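Local coordinates for protein type III pantothenate kinase (Campylobacter jejuni, PDB 2NRH) that probably phosphorylates pantothenate with ATP in the first step of coenzyme A biosynthesis, acting as a homodimer that needs a monovalent cation, at residues 189-192 against 196-199. The protein carries 2 engineered substitutions. Sequence-based numbering, arbitrary orientation.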
ATOM      1  N   ILE B 189     -21.928   6.140   1.537  1.00 71.33           N
ATOM      2  CA  ILE B 189     -22.396   5.988   2.897  1.00 69.87           C
ATOM      3  C   ILE B 189     -21.299   5.376   3.746  1.00 67.97           C
ATOM      4  O   ILE B 189     -20.443   4.669   3.237  1.00 68.34           O
ATOM      5  CB  ILE B 189     -23.645   5.093   2.934  1.00 70.37           C
ATOM      6  CG1 ILE B 189     -24.891   5.941   3.208  1.00 72.90           C
ATOM      7  CG2 ILE B 189     -23.553   4.045   4.057  1.00 72.17           C
ATOM      8  CD1 ILE B 189     -25.563   6.496   1.956  1.00 78.11           C
ATOM      9  N   TYR B 190     -21.317   5.678   5.035  1.00 65.45           N
ATOM     10  CA  TYR B 190     -20.502   4.996   5.989  1.00 63.06           C
ATOM     11  C   TYR B 190     -21.475   4.352   6.960  1.00 63.41           C
ATOM     12  O   TYR B 190     -22.400   5.003   7.466  1.00 63.04           O
ATOM     13  CB  TYR B 190     -19.489   5.901   6.722  1.00 61.34           C
ATOM     14  CG  TYR B 190     -18.861   5.180   7.901  1.00 59.43           C
ATOM     15  CD1 TYR B 190     -17.845   4.214   7.692  1.00 54.93           C
ATOM     16  CD2 TYR B 190     -19.309   5.402   9.220  1.00 55.28           C
ATOM     17  CE1 TYR B 190     -17.296   3.478   8.726  1.00 49.80           C
ATOM     18  CE2 TYR B 190     -18.720   4.690  10.301  1.00 56.37           C
ATOM     19  CZ  TYR B 190     -17.700   3.722  10.018  1.00 58.13           C
ATOM     20  OH  TYR B 190     -17.093   3.000  11.033  1.00 60.70           O
ATOM     21  N   ASP B 191     -21.263   3.058   7.205  1.00 62.99           N
ATOM     22  CA  ASP B 191     -22.076   2.306   8.105  1.00 62.00           C
ATOM     23  C   ASP B 191     -21.096   1.416   8.863  1.00 62.14           C
ATOM     24  O   ASP B 191     -20.535   0.471   8.323  1.00 61.70           O
ATOM     25  CB  ASP B 191     -23.073   1.527   7.286  1.00 61.60           C
ATOM     26  CG  ASP B 191     -24.040   0.727   8.122  1.00 64.21           C
ATOM     27  OD1 ASP B 191     -23.942   0.674   9.381  1.00 64.52           O
ATOM     28  OD2 ASP B 191     -24.919   0.110   7.487  1.00 70.12           O
ATOM     29  N   LYS B 192     -20.863   1.776  10.117  1.00 61.97           N
ATOM     30  CA  LYS B 192     -20.034   1.025  11.046  1.00 61.39           C
ATOM     31  C   LYS B 192     -20.497  -0.412  11.173  1.00 61.15           C
ATOM     32  O   LYS B 192     -19.697  -1.302  11.472  1.00 61.23           O
ATOM     33  CB  LYS B 192     -20.114   1.699  12.418  1.00 61.75           C
ATOM     34  CG  LYS B 192     -19.325   1.047  13.543  1.00 62.29           C
ATOM     35  CD  LYS B 192     -19.551   1.813  14.832  1.00 62.61           C
ATOM     36  CE  LYS B 192     -18.483   1.479  15.838  1.00 67.19           C
ATOM     37  NZ  LYS B 192     -19.037   1.685  17.242  1.00 73.63           N
ATOM     38  N   PHE B 196     -22.679  -6.640  10.635  1.00 54.81           N
ATOM     39  CA  PHE B 196     -23.751  -7.057  11.544  1.00 54.80           C
ATOM     40  C   PHE B 196     -25.122  -6.968  10.887  1.00 56.08           C
ATOM     41  O   PHE B 196     -26.047  -7.661  11.317  1.00 56.80           O
ATOM     42  CB  PHE B 196     -23.758  -6.205  12.816  1.00 54.55           C
ATOM     43  CG  PHE B 196     -22.706  -6.555  13.790  1.00 53.26           C
ATOM     44  CD1 PHE B 196     -22.590  -7.854  14.283  1.00 51.70           C
ATOM     45  CD2 PHE B 196     -21.821  -5.576  14.243  1.00 56.50           C
ATOM     46  CE1 PHE B 196     -21.591  -8.187  15.197  1.00 51.22           C
ATOM     47  CE2 PHE B 196     -20.814  -5.889  15.166  1.00 54.11           C
ATOM     48  CZ  PHE B 196     -20.702  -7.209  15.646  1.00 54.39           C
ATOM     49  N   ARG B 197     -25.270  -6.090   9.894  1.00 56.68           N
ATOM     50  CA  ARG B 197     -26.473  -6.054   9.052  1.00 59.05           C
ATOM     51  C   ARG B 197     -26.609  -7.302   8.133  1.00 58.03           C
ATOM     52  O   ARG B 197     -27.694  -7.865   7.999  1.00 58.74           O
ATOM     53  CB  ARG B 197     -26.517  -4.773   8.200  1.00 58.63           C
ATOM     54  CG  ARG B 197     -26.687  -3.478   8.985  1.00 62.74           C
ATOM     55  CD  ARG B 197     -27.099  -2.252   8.076  1.00 64.03           C
ATOM     56  NE  ARG B 197     -28.063  -1.381   8.778  1.00 74.82           N
ATOM     57  CZ  ARG B 197     -28.977  -0.595   8.189  1.00 77.80           C
ATOM     58  NH1 ARG B 197     -29.084  -0.507   6.855  1.00 77.00           N
ATOM     59  NH2 ARG B 197     -29.789   0.131   8.951  1.00 79.83           N
ATOM     60  N   GLY B 198     -25.517  -7.725   7.498  1.00 56.59           N
ATOM     61  CA  GLY B 198     -25.476  -9.025   6.821  1.00 55.39           C
ATOM     62  C   GLY B 198     -25.859 -10.170   7.737  1.00 54.88           C
ATOM     63  O   GLY B 198     -26.724 -11.004   7.389  1.00 55.76           O
ATOM     64  N   MET B 199     -25.238 -10.219   8.919  1.00 54.53           N
ATOM     65  CA  MET B 199     -25.625 -11.203   9.954  1.00 52.56           C
ATOM     66  C   MET B 199     -27.109 -11.089  10.392  1.00 55.81           C
ATOM     67  O   MET B 199     -27.789 -12.093  10.575  1.00 55.56           O
ATOM     68  CB  MET B 199     -24.699 -11.113  11.154  1.00 52.10           C
ATOM     69  CG  MET B 199     -23.184 -11.281  10.837  1.00 51.09           C
ATOM     70  SD  MET B 199     -22.157 -11.023  12.317  1.00 42.89           S
ATOM     71  CE  MET B 199     -22.566 -12.467  13.121  1.00 39.53           C
TER
HETATM   72  O   HOH W   1     -20.236  -4.335  11.582  1.00 55.62           O
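Asp191 and Arg197 meet where the chain leaves the edge strand 188-190 and turns into the helix 194-204, and they illustrate how opposite charges can pair without a directed bond. Ile189, in the strand, and Asp191, just past its end, are tied by backbone hydrogen bonds to Leu171 and Phe173, while the hydroxyl of Tyr190 is hydrogen-bonded to Gly175 O. At Asp191 the CB turns toward the helix, and with CG anti to the backbone N (chi1 -178°) the carboxylate is carried out to the arginine. Its two oxygens divide the work: OD1 is hydrogen-bonded to Leu193 N, within the connecting turn, whereas OD2 rests against the aliphatic arm of Arg197, 3.3 Å from CD. The salt bridge itself is long, with Asp191 OD2 3.7 Å from Arg197 NE. OD2 approaches the guanidinium obliquely from well off its plane, where none of its N-H groups is directed, leaving attraction between the charges. The two side chains cross at about a right angle, their carboxylate and guanidinium planes turned 78° apart. The Arg197 chain bends at chi3 (142°), next to the CD that meets OD2. At Lys192 the link passes through solvent: one water donates to Lys192 O at 3.1 Å and weakly accepts from Phe196 N at 3.5 Å. Beyond the pair, Phe196 packs on Leu5 and Asp7 of strand 4-8, and Arg197 touches Thr83. The arrangement is a short strand-to-helix connection at the surface, joining the outer strand of the second five-stranded sheet to a helix that packs against the first, in the two-domain ASKHA (actin-like ATPase) fold of type III pantothenate kinases.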